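Local structure of 11S globulin subunit beta (Cucurbita maxima, 2E9Q) at residues R39-E44 and E238-V243; I70-L75 and Q152-L157; R96-P101 and K127-R132. The protein serves as a seed storage globulin, a nutrient reservoir of pumpkin seeds, whose precursor is split into an acidic and a basic chain that stay joined by a disulfide. All coordinates share one frame; numbering follows the deposited sequence. Where two conformers were deposited one is given.

The three contacts sit one inside another, and none cross. From the N terminus, residues 39-44 come first and wait until 238-243 to close contact 1, the outermost loop. Inside it, 70-75 meets 152-157 in contact 2, and inside that again 96-101 meets 127-132 in contact 3, the shortest closure. Contact 1 ties strand 39-43, outermost in its sheet within this chain, to strand 242-244 of the other sheet. Contact 2 pairs strands 63-70 and 155-162 of the first sheet before the turn into 74-81 of the second, in which contact 3 pairs two strands. Contacts 1 and 2 touch through Ile242 and Ile70, contacts 2 and 3 through Leu155 and Phe131.

Contact 1: R39-E44 and E238-V243; sequences RRAEAE and ERDRIV
Glu44 and Arg239 carry the direct backbone link between 39-44 and 238-243: Glu44 N donates to Arg239 O at 3.1 Å, nearly straight at 163°. Their side chains then run side by side in the same direction. Glu44 sets CG opposite its own N (chi1 175°) and runs on extended, laying its carboxylate along the aliphatic part of Arg239, with Glu44 OE1 3.4 Å from Arg239 CG. Carboxylate and guanidinium planes stand 76° apart and Glu44 OE2 stays 4.2 Å from Arg239 NH2, too far for a salt bridge. A water closes that gap, giving a proton to Glu44 OE2 (2.8 Å) and accepting from Arg239 NH2. Val243 CG1 covers one face of this guanidinium, over its centre. A true salt bridge lies within 238-243, where Asp240 OD1 takes both Arg241 N (2.8 Å) and Arg241 NE (2.9 Å) from the same face of the carboxylate. The apolar share is small: Ala43 CB packs on Ile242 CB at 3.6 Å, and Ala41 CB approaches Arg241 NH2. Glu44 OE2 also accepts from Gln244 N, while Arg239 pairs with Asp237 and reaches Asn427 O of a second subunit. Arg241 NH1 makes a salt bridge to Glu187, and Arg241 and Ile242 lie among strands 46-50, 63-70 and 74-81. The contact joins strand 39-43 of one cupin sheet to the loop entering strand 242-244 of the other.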
ATOM      1  N   ARG A  39     -16.958  13.667  21.746  1.00 39.69           N
ATOM      2  CA  ARG A  39     -16.081  14.574  22.469  1.00 38.34           C
ATOM      3  C   ARG A  39     -16.233  16.005  21.940  1.00 44.67           C
ATOM      4  O   ARG A  39     -16.589  16.212  20.787  1.00 42.55           O
ATOM      5  CB  ARG A  39     -14.639  14.080  22.330  1.00 44.12           C
ATOM      6  CG  ARG A  39     -13.816  14.215  23.595  1.00 72.91           C
ATOM      7  CD  ARG A  39     -12.529  13.382  23.543  1.00 86.45           C
ATOM      8  NE  ARG A  39     -12.781  11.935  23.527  1.00 93.03           N
ATOM      9  CZ  ARG A  39     -12.568  11.144  22.475  1.00 99.90           C
ATOM     10  NH1 ARG A  39     -12.826   9.843  22.560  1.00 96.18           N
ATOM     11  NH2 ARG A  39     -12.094  11.651  21.335  1.00 96.45           N
ATOM     12  N   ARG A  40     -15.947  16.990  22.788  1.00 47.65           N
ATOM     13  CA  ARG A  40     -16.111  18.387  22.420  1.00 44.22           C
ATOM     14  C   ARG A  40     -15.101  19.317  23.063  1.00 49.34           C
ATOM     15  O   ARG A  40     -14.747  19.142  24.225  1.00 48.68           O
ATOM     16  CB  ARG A  40     -17.513  18.872  22.785  0.50 50.94           C
ATOM     17  CG  ARG A  40     -18.597  18.275  21.928  0.50 45.53           C
ATOM     18  CD  ARG A  40     -19.982  18.658  22.405  0.50 43.59           C
ATOM     19  NE  ARG A  40     -20.987  17.900  21.672  0.50 37.84           N
ATOM     20  CZ  ARG A  40     -21.007  16.574  21.595  0.50 41.13           C
ATOM     21  NH1 ARG A  40     -20.080  15.846  22.213  0.50 40.10           N
ATOM     22  NH2 ARG A  40     -21.949  15.972  20.886  0.50 48.00           N
ATOM     23  N   ALA A  41     -14.649  20.306  22.293  1.00 43.58           N
ATOM     24  CA  ALA A  41     -13.691  21.303  22.765  1.00 49.29           C
ATOM     25  C   ALA A  41     -14.206  22.707  22.431  1.00 53.05           C
ATOM     26  O   ALA A  41     -14.343  23.087  21.262  1.00 49.42           O
ATOM     27  CB  ALA A  41     -12.324  21.079  22.121  1.00 51.44           C
ATOM     28  N   GLU A  42     -14.496  23.473  23.473  1.00 60.39           N
ATOM     29  CA  GLU A  42     -15.007  24.827  23.325  1.00 53.33           C
ATOM     30  C   GLU A  42     -13.862  25.801  23.077  1.00 50.21           C
ATOM     31  O   GLU A  42     -12.810  25.722  23.706  1.00 47.59           O
ATOM     32  CB  GLU A  42     -15.779  25.224  24.594  1.00 53.04           C
ATOM     33  CG  GLU A  42     -17.035  24.385  24.853  1.00 56.07           C
ATOM     34  CD  GLU A  42     -18.193  24.769  23.950  1.00 62.51           C
ATOM     35  OE1 GLU A  42     -19.102  23.927  23.749  1.00 55.13           O
ATOM     36  OE2 GLU A  42     -18.194  25.921  23.449  1.00 63.25           O
ATOM     37  N   ALA A  43     -14.063  26.717  22.149  1.00 44.37           N
ATOM     38  CA  ALA A  43     -13.032  27.696  21.855  1.00 53.35           C
ATOM     39  C   ALA A  43     -13.611  29.095  22.027  1.00 42.66           C
ATOM     40  O   ALA A  43     -14.816  29.259  22.215  1.00 46.26           O
ATOM     41  CB  ALA A  43     -12.512  27.507  20.422  1.00 46.25           C
ATOM     42  N   GLU A  44     -12.747  30.094  21.959  1.00 43.69           N
ATOM     43  CA  GLU A  44     -13.176  31.472  22.101  1.00 49.16           C
ATOM     44  C   GLU A  44     -14.238  31.845  21.080  1.00 52.25           C
ATOM     45  O   GLU A  44     -15.230  32.487  21.428  1.00 58.89           O
ATOM     46  CB  GLU A  44     -11.974  32.411  21.973  1.00 51.99           C
ATOM     47  CG  GLU A  44     -12.335  33.896  21.998  1.00 59.49           C
ATOM     48  CD  GLU A  44     -11.111  34.793  21.901  1.00 61.03           C
ATOM     49  OE1 GLU A  44     -10.756  35.441  22.909  1.00 60.11           O
ATOM     50  OE2 GLU A  44     -10.496  34.842  20.814  1.00 75.15           O
ATOM     51  N   GLU A 238      -5.592  31.007  26.134  1.00 55.83           N
ATOM     52  CA  GLU A 238      -6.681  30.188  26.670  1.00 59.69           C
ATOM     53  C   GLU A 238      -7.824  30.092  25.671  1.00 55.76           C
ATOM     54  O   GLU A 238      -8.887  29.563  25.987  1.00 53.10           O
ATOM     55  CB  GLU A 238      -7.211  30.805  27.973  1.00 62.65           C
ATOM     56  CG  GLU A 238      -6.154  30.996  29.057  1.00 70.91           C
ATOM     57  CD  GLU A 238      -5.854  29.720  29.817  1.00 70.59           C
ATOM     58  OE1 GLU A 238      -4.845  29.684  30.553  1.00 74.54           O
ATOM     59  OE2 GLU A 238      -6.635  28.752  29.683  1.00 80.63           O
ATOM     60  N   ARG A 239      -7.594  30.597  24.463  1.00 53.16           N
ATOM     61  CA  ARG A 239      -8.614  30.606  23.413  1.00 50.26           C
ATOM     62  C   ARG A 239      -8.839  29.294  22.679  1.00 44.31           C
ATOM     63  O   ARG A 239      -9.834  29.136  21.974  1.00 46.99           O
ATOM     64  CB  ARG A 239      -8.269  31.673  22.371  1.00 53.20           C
ATOM     65  CG  ARG A 239      -8.260  33.098  22.886  1.00 56.01           C
ATOM     66  CD  ARG A 239      -7.810  34.034  21.782  1.00 50.59           C
ATOM     67  NE  ARG A 239      -6.466  33.679  21.359  1.00 55.63           N
ATOM     68  CZ  ARG A 239      -5.889  34.118  20.250  1.00 58.06           C
ATOM     69  NH1 ARG A 239      -4.658  33.732  19.954  1.00 44.38           N
ATOM     70  NH2 ARG A 239      -6.544  34.937  19.439  1.00 52.70           N
ATOM     71  N   ASP A 240      -7.913  28.359  22.849  1.00 50.48           N
ATOM     72  CA  ASP A 240      -7.964  27.069  22.168  1.00 54.74           C
ATOM     73  C   ASP A 240      -7.746  27.262  20.654  1.00 52.35           C
ATOM     74  O   ASP A 240      -7.055  28.193  20.249  1.00 57.00           O
ATOM     75  CB  ASP A 240      -9.274  26.338  22.446  1.00 50.27           C
ATOM     76  CG  ASP A 240      -9.158  24.836  22.196  1.00 59.19           C
ATOM     77  OD1 ASP A 240      -9.690  24.344  21.177  1.00 50.96           O
ATOM     78  OD2 ASP A 240      -8.514  24.148  23.019  1.00 54.38           O
ATOM     79  N   ARG A 241      -8.353  26.422  19.824  1.00 53.69           N
ATOM     80  CA  ARG A 241      -8.129  26.476  18.378  1.00 51.83           C
ATOM     81  C   ARG A 241      -8.926  27.432  17.473  1.00 60.87           C
ATOM     82  O   ARG A 241      -8.514  27.686  16.333  1.00 50.34           O
ATOM     83  CB  ARG A 241      -8.247  25.059  17.818  1.00 47.61           C
ATOM     84  CG  ARG A 241      -9.659  24.627  17.478  1.00 42.70           C
ATOM     85  CD  ARG A 241      -9.763  23.106  17.512  1.00 50.43           C
ATOM     86  NE  ARG A 241      -9.574  22.617  18.873  1.00 57.04           N
ATOM     87  CZ  ARG A 241      -8.718  21.662  19.219  1.00 65.46           C
ATOM     88  NH1 ARG A 241      -7.970  21.088  18.290  1.00 63.03           N
ATOM     89  NH2 ARG A 241      -8.600  21.296  20.497  1.00 55.17           N
ATOM     90  N   ILE A 242     -10.066  27.935  17.944  1.00 52.33           N
ATOM     91  CA  ILE A 242     -10.864  28.854  17.139  1.00 48.08           C
ATOM     92  C   ILE A 242     -10.862  30.206  17.860  1.00 56.71           C
ATOM     93  O   ILE A 242     -11.445  30.341  18.936  1.00 58.69           O
ATOM     94  CB  ILE A 242     -12.306  28.331  16.972  1.00 49.90           C
ATOM     95  CG1 ILE A 242     -12.285  26.905  16.402  1.00 52.07           C
ATOM     96  CG2 ILE A 242     -13.092  29.241  16.042  1.00 46.85           C
ATOM     97  CD1 ILE A 242     -13.657  26.253  16.311  1.00 40.82           C
ATOM     98  N   VAL A 243     -10.202  31.203  17.272  1.00 48.34           N
ATOM     99  CA  VAL A 243     -10.094  32.512  17.910  1.00 46.60           C
ATOM    100  C   VAL A 243     -10.875  33.680  17.293  1.00 51.94           C
ATOM    101  O   VAL A 243     -11.236  33.673  16.116  1.00 50.35           O
ATOM    102  CB  VAL A 243      -8.619  32.928  18.009  1.00 48.75           C
ATOM    103  CG1 VAL A 243      -7.814  31.823  18.681  1.00 47.57           C
ATOM    104  CG2 VAL A 243      -8.064  33.216  16.620  1.00 52.05           C
TER
HETATM  105  O   HOH W   1      -8.422  36.663  20.118  1.00 50.07           O

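Contact 2: I70-L75 and Q152-L157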
ATOM      1  N   ILE A  70     -17.648  27.494  13.679  1.00 45.60           N
ATOM      2  CA  ILE A  70     -16.952  28.751  13.858  1.00 43.40           C
ATOM      3  C   ILE A  70     -17.927  29.905  13.785  1.00 48.87           C
ATOM      4  O   ILE A  70     -18.658  30.075  12.804  1.00 49.03           O
ATOM      5  CB  ILE A  70     -15.854  28.902  12.790  1.00 54.45           C
ATOM      6  CG1 ILE A  70     -14.961  27.656  12.823  1.00 46.12           C
ATOM      7  CG2 ILE A  70     -15.021  30.168  13.048  1.00 49.06           C
ATOM      8  CD1 ILE A  70     -14.007  27.562  11.674  1.00 45.51           C
ATOM      9  N   ARG A  71     -17.947  30.699  14.846  1.00 55.93           N
ATOM     10  CA  ARG A  71     -18.854  31.831  14.903  1.00 59.71           C
ATOM     11  C   ARG A  71     -18.277  32.994  14.111  1.00 56.68           C
ATOM     12  O   ARG A  71     -17.068  33.050  13.863  1.00 49.50           O
ATOM     13  CB  ARG A  71     -19.046  32.265  16.356  0.50 56.41           C
ATOM     14  CG  ARG A  71     -19.497  31.160  17.293  0.50 56.52           C
ATOM     15  CD  ARG A  71     -19.154  31.512  18.733  0.50 50.53           C
ATOM     16  NE  ARG A  71     -19.425  30.404  19.640  0.50 49.01           N
ATOM     17  CZ  ARG A  71     -18.796  30.218  20.791  0.50 31.59           C
ATOM     18  NH1 ARG A  71     -17.857  31.066  21.178  0.50 45.57           N
ATOM     19  NH2 ARG A  71     -19.101  29.177  21.549  0.50 56.95           N
ATOM     20  N   PRO A  72     -19.139  33.935  13.691  1.00 60.27           N
ATOM     21  CA  PRO A  72     -18.708  35.104  12.921  1.00 52.86           C
ATOM     22  C   PRO A  72     -17.432  35.716  13.472  1.00 54.15           C
ATOM     23  O   PRO A  72     -17.274  35.859  14.686  1.00 56.93           O
ATOM     24  CB  PRO A  72     -19.903  36.029  13.030  1.00 57.76           C
ATOM     25  CG  PRO A  72     -21.043  35.050  12.926  1.00 62.62           C
ATOM     26  CD  PRO A  72     -20.599  33.964  13.899  1.00 58.36           C
ATOM     27  N   LYS A  73     -16.520  36.054  12.565  1.00 48.49           N
ATOM     28  CA  LYS A  73     -15.233  36.641  12.922  1.00 55.28           C
ATOM     29  C   LYS A  73     -14.328  35.591  13.554  1.00 49.91           C
ATOM     30  O   LYS A  73     -13.297  35.919  14.140  1.00 51.77           O
ATOM     31  CB  LYS A  73     -15.413  37.817  13.894  1.00 64.06           C
ATOM     32  CG  LYS A  73     -16.287  38.961  13.364  1.00 72.19           C
ATOM     33  CD  LYS A  73     -15.710  39.585  12.094  1.00 82.40           C
ATOM     34  CE  LYS A  73     -16.617  40.683  11.541  1.00 87.59           C
ATOM     35  NZ  LYS A  73     -16.111  41.262  10.259  1.00 96.71           N
ATOM     36  N   GLY A  74     -14.715  34.327  13.424  1.00 53.19           N
ATOM     37  CA  GLY A  74     -13.920  33.254  13.992  1.00 51.53           C
ATOM     38  C   GLY A  74     -12.784  32.788  13.102  1.00 53.08           C
ATOM     39  O   GLY A  74     -12.936  32.676  11.888  1.00 54.12           O
ATOM     40  N   LEU A  75     -11.640  32.510  13.714  1.00 51.82           N
ATOM     41  CA  LEU A  75     -10.476  32.044  12.982  1.00 51.03           C
ATOM     42  C   LEU A  75      -9.940  30.709  13.522  1.00 46.79           C
ATOM     43  O   LEU A  75      -9.472  30.630  14.654  1.00 44.79           O
ATOM     44  CB  LEU A  75      -9.362  33.095  13.051  1.00 50.68           C
ATOM     45  CG  LEU A  75      -7.991  32.670  12.500  1.00 56.03           C
ATOM     46  CD1 LEU A  75      -8.047  32.571  10.974  1.00 52.10           C
ATOM     47  CD2 LEU A  75      -6.918  33.670  12.941  1.00 45.26           C
ATOM     48  N   GLN A 152     -22.413  35.932   8.451  1.00 65.52           N
ATOM     49  CA  GLN A 152     -23.151  36.300   9.654  1.00 72.31           C
ATOM     50  C   GLN A 152     -23.619  35.077  10.422  1.00 68.14           C
ATOM     51  O   GLN A 152     -23.820  35.138  11.633  1.00 73.36           O
ATOM     52  CB  GLN A 152     -24.359  37.179   9.303  1.00 75.71           C
ATOM     53  CG  GLN A 152     -23.979  38.518   8.712  1.00 78.06           C
ATOM     54  CD  GLN A 152     -23.050  39.313   9.615  1.00 84.99           C
ATOM     55  OE1 GLN A 152     -22.459  40.309   9.191  1.00 91.25           O
ATOM     56  NE2 GLN A 152     -22.920  38.881  10.867  1.00 80.86           N
ATOM     57  N   SER A 153     -23.801  33.974   9.707  1.00 69.32           N
ATOM     58  CA  SER A 153     -24.225  32.720  10.321  1.00 70.98           C
ATOM     59  C   SER A 153     -22.976  32.011  10.832  1.00 65.35           C
ATOM     60  O   SER A 153     -21.858  32.450  10.568  1.00 66.80           O
ATOM     61  CB  SER A 153     -24.898  31.821   9.284  1.00 75.46           C
ATOM     62  OG  SER A 153     -23.928  31.251   8.417  1.00 69.04           O
ATOM     63  N   ASP A 154     -23.158  30.916  11.560  1.00 61.01           N
ATOM     64  CA  ASP A 154     -22.012  30.157  12.053  1.00 55.83           C
ATOM     65  C   ASP A 154     -21.464  29.341  10.888  1.00 42.63           C
ATOM     66  O   ASP A 154     -22.217  28.857  10.053  1.00 48.54           O
ATOM     67  CB  ASP A 154     -22.417  29.184  13.169  1.00 61.16           C
ATOM     68  CG  ASP A 154     -22.833  29.884  14.448  1.00 58.38           C
ATOM     69  OD1 ASP A 154     -22.028  30.660  15.012  1.00 61.15           O
ATOM     70  OD2 ASP A 154     -23.971  29.639  14.900  1.00 75.82           O
ATOM     71  N   LEU A 155     -20.152  29.178  10.842  1.00 48.58           N
ATOM     72  CA  LEU A 155     -19.532  28.398   9.782  1.00 51.23           C
ATOM     73  C   LEU A 155     -19.448  26.948  10.270  1.00 45.28           C
ATOM     74  O   LEU A 155     -18.719  26.672  11.218  1.00 51.58           O
ATOM     75  CB  LEU A 155     -18.123  28.928   9.520  1.00 48.74           C
ATOM     76  CG  LEU A 155     -17.545  28.874   8.111  1.00 58.21           C
ATOM     77  CD1 LEU A 155     -16.038  28.897   8.224  1.00 44.51           C
ATOM     78  CD2 LEU A 155     -18.021  27.636   7.366  1.00 48.15           C
ATOM     79  N   VAL A 156     -20.189  26.038   9.640  1.00 45.75           N
ATOM     80  CA  VAL A 156     -20.175  24.619  10.029  1.00 42.06           C
ATOM     81  C   VAL A 156     -19.414  23.749   9.014  1.00 44.29           C
ATOM     82  O   VAL A 156     -19.817  23.628   7.849  1.00 44.49           O
ATOM     83  CB  VAL A 156     -21.623  24.065  10.195  1.00 48.14           C
ATOM     84  CG1 VAL A 156     -21.588  22.620  10.684  1.00 39.69           C
ATOM     85  CG2 VAL A 156     -22.411  24.934  11.182  1.00 47.24           C
ATOM     86  N   LEU A 157     -18.326  23.136   9.481  1.00 42.11           N
ATOM     87  CA  LEU A 157     -17.460  22.297   8.652  1.00 41.66           C
ATOM     88  C   LEU A 157     -17.381  20.821   9.051  1.00 49.55           C
ATOM     89  O   LEU A 157     -17.030  20.483  10.191  1.00 42.49           O
ATOM     90  CB  LEU A 157     -16.053  22.863   8.678  1.00 40.83           C
ATOM     91  CG  LEU A 157     -16.025  24.373   8.454  1.00 42.00           C
ATOM     92  CD1 LEU A 157     -14.664  24.929   8.830  1.00 39.28           C
ATOM     93  CD2 LEU A 157     -16.378  24.657   7.010  1.00 35.43           C
TER
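Ile70 and Leu155 stand directly opposite each other as an antiparallel hydrogen-bonded pair, their side chains on the same face of the sheet and their CB atoms 4.0 Å apart. Two nearly straight bonds fix this register: Ile70 N gives to Leu155 O at 2.8 Å, and Leu155 N gives back to Ile70 O at 2.6 Å. Both N-H groups come in tilted somewhat from the carbonyl planes. Ile70 holds CG1 anti to its carbonyl carbon (chi1 -53°), and from there the extended branch carries CD1 across to Leu157 CD1, 3.9 Å away. The two side chains meet there at a slant, methyl against methyl. Beyond the pair, Arg71 and Asp154 lie alongside each other and point the same way, but the touch is made by the base of the arginine. Asp154 OD1 rests 3.4 Å from Arg71 CG, whereas Arg71 NE is 5.3 Å from that oxygen, and the guanidinium and carboxylate planes are 65° apart. Opposite charges therefore attract at most from a distance, and Arg71 also forms a long, weak ion pair with Glu42. Pro72 turns its ring toward 152-154, setting CG 3.1 Å from Gln152 O, and its CD faces Asp154 OD1. Arg71, Pro72, Lys73 and Gly74 form a type II turn, with Pro72 and Lys73, the latter at a positive phi, at its corners. At Gly74 a CB would collide with Ile70 CG2, so the bare backbone lets the turn fold close. This turn takes the chain from strand 63-70 in one sheet to strand 74-81 in the other, the passage between facing antiparallel sheets found in the beta-barrel of the cupin fold, to which this domain belongs.

Contact 3: R96-P101 and K127-R132; sequences RGIAIP and KIRPFR
Arg96 sets CG between its backbone N and carbonyl carbon (chi1 65°), which swings the start of the chain over Arg129, placing CG 3.5 Å from Arg129 CB. Phe131 takes the same kind of first torsion and brings one edge of its ring up to the other strand, CE2 3.8 Å from Arg96 N. The strands belong to the antiparallel sheet of the N-terminal cupin domain, where Arg96 and Arg129 form a hydrogen-bonded pair. Arg96 N donates to Arg129 O, and Arg129 N returns a bond to Arg96 O at 3.0 Å, nearly along the C=O axis. The short strands splay, 128° between their directions. The Arg96 side chain crosses Phe131 at about a right angle, its guanidinium 82° from the ring plane, and CD lies 4.0 Å from Phe131 CD2. The guanidinium of this buried arginine donates to the carbonyls of Val138 and Leu286. Were Arg96 cut back to alanine, those two carbonyls would probably lose these donors and a gap would open beside the Phe131 ring and Arg129 CB. Arg129, extended from CG to NE, slants off across Arg96 toward Ile98, and in the conformer described its guanidinium is sandwiched. Ile98 CG2 sits 3.5 Å above one face, toward the rim, and Lys127 CD sits over the opposite face; the same Ile98 methyl also lies over a face of the Arg96 guanidinium. The charge of Arg129 is met by a salt bridge to Glu105, while Ile100 CG2 approaches NH2 obliquely. At the edge of the Arg129 guanidinium, in its plane, one water accepts from Arg129 NE (3.0 Å) and from Ile98 N (3.0 Å), and donates its own proton to Lys127 O.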
ATOM      1  N   ARG A  96      -9.962  30.737   3.204  1.00 48.29           N
ATOM      2  CA  ARG A  96      -8.980  29.790   3.700  1.00 45.70           C
ATOM      3  C   ARG A  96      -7.610  30.101   3.111  1.00 58.01           C
ATOM      4  O   ARG A  96      -7.492  30.766   2.074  1.00 59.87           O
ATOM      5  CB  ARG A  96      -9.385  28.372   3.295  1.00 42.99           C
ATOM      6  CG  ARG A  96      -9.369  28.153   1.782  1.00 54.02           C
ATOM      7  CD  ARG A  96      -9.994  26.832   1.320  1.00 52.85           C
ATOM      8  NE  ARG A  96      -9.355  25.662   1.910  1.00 54.98           N
ATOM      9  CZ  ARG A  96      -9.047  24.549   1.246  1.00 49.54           C
ATOM     10  NH1 ARG A  96      -9.305  24.439  -0.045  1.00 46.47           N
ATOM     11  NH2 ARG A  96      -8.506  23.525   1.890  1.00 45.25           N
ATOM     12  N   GLY A  97      -6.580  29.603   3.779  1.00 54.01           N
ATOM     13  CA  GLY A  97      -5.225  29.779   3.310  1.00 58.90           C
ATOM     14  C   GLY A  97      -4.565  28.416   3.398  1.00 60.55           C
ATOM     15  O   GLY A  97      -4.470  27.839   4.485  1.00 63.21           O
ATOM     16  N   ILE A  98      -4.127  27.881   2.266  1.00 46.59           N
ATOM     17  CA  ILE A  98      -3.485  26.580   2.268  1.00 53.91           C
ATOM     18  C   ILE A  98      -2.233  26.580   1.403  1.00 66.21           C
ATOM     19  O   ILE A  98      -2.299  26.516   0.175  1.00 69.21           O
ATOM     20  CB  ILE A  98      -4.466  25.473   1.808  1.00 51.48           C
ATOM     21  CG1 ILE A  98      -3.739  24.133   1.744  1.00 50.57           C
ATOM     22  CG2 ILE A  98      -5.098  25.839   0.480  1.00 58.59           C
ATOM     23  CD1 ILE A  98      -4.661  22.941   1.516  1.00 59.49           C
ATOM     24  N   ALA A  99      -1.092  26.632   2.082  1.00 70.17           N
ATOM     25  CA  ALA A  99       0.229  26.679   1.465  1.00 77.35           C
ATOM     26  C   ALA A  99       0.597  25.673   0.370  1.00 76.29           C
ATOM     27  O   ALA A  99       0.902  26.072  -0.756  1.00 81.68           O
ATOM     28  CB  ALA A  99       1.294  26.634   2.562  1.00 71.48           C
ATOM     29  N   ILE A 100       0.572  24.383   0.702  1.00 68.84           N
ATOM     30  CA  ILE A 100       0.960  23.300  -0.208  1.00 75.78           C
ATOM     31  C   ILE A 100       2.402  23.509  -0.706  1.00 81.18           C
ATOM     32  O   ILE A 100       2.669  24.322  -1.596  1.00 73.90           O
ATOM     33  CB  ILE A 100      -0.045  23.096  -1.408  1.00 65.63           C
ATOM     34  CG1 ILE A 100       0.695  22.558  -2.635  1.00 60.47           C
ATOM     35  CG2 ILE A 100      -0.810  24.360  -1.712  1.00 73.89           C
ATOM     36  CD1 ILE A 100       1.331  21.207  -2.434  1.00 73.95           C
ATOM     37  N   PRO A 101       3.350  22.752  -0.119  1.00 84.30           N
ATOM     38  CA  PRO A 101       4.796  22.732  -0.368  1.00 81.88           C
ATOM     39  C   PRO A 101       5.270  22.814  -1.811  1.00 85.32           C
ATOM     40  O   PRO A 101       4.652  22.266  -2.728  1.00 83.36           O
ATOM     41  CB  PRO A 101       5.247  21.444   0.316  1.00 85.18           C
ATOM     42  CG  PRO A 101       4.014  20.584   0.292  1.00 89.60           C
ATOM     43  CD  PRO A 101       2.962  21.577   0.680  1.00 88.68           C
ATOM     44  N   LYS A 127      -2.250  32.884  -1.486  1.00 41.76           N
ATOM     45  CA  LYS A 127      -3.508  33.242  -2.118  1.00 46.27           C
ATOM     46  C   LYS A 127      -4.607  33.131  -1.069  1.00 53.84           C
ATOM     47  O   LYS A 127      -4.562  32.252  -0.211  1.00 57.21           O
ATOM     48  CB  LYS A 127      -3.815  32.279  -3.268  1.00 49.14           C
ATOM     49  CG  LYS A 127      -5.219  32.397  -3.836  1.00 54.56           C
ATOM     50  CD  LYS A 127      -5.533  31.248  -4.794  1.00 67.40           C
ATOM     51  CE  LYS A 127      -4.697  31.316  -6.064  1.00 76.35           C
ATOM     52  NZ  LYS A 127      -4.942  30.149  -6.966  1.00 79.03           N
ATOM     53  N   ILE A 128      -5.584  34.025  -1.131  1.00 53.61           N
ATOM     54  CA  ILE A 128      -6.696  33.995  -0.198  1.00 55.56           C
ATOM     55  C   ILE A 128      -7.826  33.314  -0.941  1.00 58.12           C
ATOM     56  O   ILE A 128      -8.376  33.864  -1.894  1.00 63.32           O
ATOM     57  CB  ILE A 128      -7.127  35.410   0.223  1.00 58.90           C
ATOM     58  CG1 ILE A 128      -6.002  36.077   1.028  1.00 59.04           C
ATOM     59  CG2 ILE A 128      -8.415  35.345   1.035  1.00 48.96           C
ATOM     60  CD1 ILE A 128      -5.695  35.403   2.351  1.00 46.38           C
ATOM     61  N   ARG A 129      -8.168  32.115  -0.487  1.00 55.62           N
ATOM     62  CA  ARG A 129      -9.193  31.299  -1.119  1.00 45.47           C
ATOM     63  C   ARG A 129     -10.527  31.350  -0.394  1.00 52.83           C
ATOM     64  O   ARG A 129     -10.633  30.939   0.760  1.00 58.36           O
ATOM     65  CB  ARG A 129      -8.701  29.859  -1.215  0.50 51.14           C
ATOM     66  CG  ARG A 129      -7.216  29.783  -1.506  0.50 50.79           C
ATOM     67  CD  ARG A 129      -6.780  28.408  -1.934  0.50 51.88           C
ATOM     68  NE  ARG A 129      -5.325  28.336  -1.996  0.50 57.63           N
ATOM     69  CZ  ARG A 129      -4.653  27.485  -2.759  0.50 51.87           C
ATOM     70  NH1 ARG A 129      -5.311  26.633  -3.533  0.50 53.90           N
ATOM     71  NH2 ARG A 129      -3.326  27.486  -2.744  0.50 45.04           N
ATOM     72  N   PRO A 130     -11.560  31.869  -1.062  1.00 52.75           N
ATOM     73  CA  PRO A 130     -12.889  31.963  -0.467  1.00 50.44           C
ATOM     74  C   PRO A 130     -13.613  30.637  -0.677  1.00 54.76           C
ATOM     75  O   PRO A 130     -13.249  29.860  -1.557  1.00 50.22           O
ATOM     76  CB  PRO A 130     -13.529  33.098  -1.253  1.00 61.54           C
ATOM     77  CG  PRO A 130     -12.961  32.883  -2.634  1.00 57.57           C
ATOM     78  CD  PRO A 130     -11.504  32.597  -2.346  1.00 57.87           C
ATOM     79  N   PHE A 131     -14.620  30.376   0.141  1.00 46.31           N
ATOM     80  CA  PHE A 131     -15.395  29.153   0.016  1.00 54.12           C
ATOM     81  C   PHE A 131     -16.771  29.428   0.584  1.00 48.84           C
ATOM     82  O   PHE A 131     -16.949  30.339   1.389  1.00 55.13           O
ATOM     83  CB  PHE A 131     -14.718  27.994   0.762  1.00 48.14           C
ATOM     84  CG  PHE A 131     -14.548  28.232   2.232  1.00 47.40           C
ATOM     85  CD1 PHE A 131     -15.615  28.064   3.105  1.00 47.92           C
ATOM     86  CD2 PHE A 131     -13.322  28.649   2.743  1.00 46.27           C
ATOM     87  CE1 PHE A 131     -15.460  28.313   4.463  1.00 54.37           C
ATOM     88  CE2 PHE A 131     -13.159  28.900   4.096  1.00 47.67           C
ATOM     89  CZ  PHE A 131     -14.227  28.734   4.959  1.00 56.68           C
ATOM     90  N   ARG A 132     -17.741  28.630   0.172  1.00 55.52           N
ATOM     91  CA  ARG A 132     -19.103  28.816   0.626  1.00 56.77           C
ATOM     92  C   ARG A 132     -19.810  27.476   0.757  1.00 55.35           C
ATOM     93  O   ARG A 132     -19.286  26.440   0.341  1.00 48.73           O
ATOM     94  CB  ARG A 132     -19.843  29.691  -0.379  1.00 56.15           C
ATOM     95  CG  ARG A 132     -19.845  29.085  -1.759  1.00 49.41           C
ATOM     96  CD  ARG A 132     -20.621  29.930  -2.747  1.00 56.23           C
ATOM     97  NE  ARG A 132     -21.149  29.106  -3.829  1.00 59.29           N
ATOM     98  CZ  ARG A 132     -20.409  28.334  -4.615  1.00 57.92           C
ATOM     99  NH1 ARG A 132     -19.093  28.275  -4.451  1.00 64.89           N
ATOM    100  NH2 ARG A 132     -20.993  27.600  -5.551  1.00 60.89           N
TER
HETATM  101  O   HOH W   2      -3.765  29.867  -0.014  1.00 45.31           O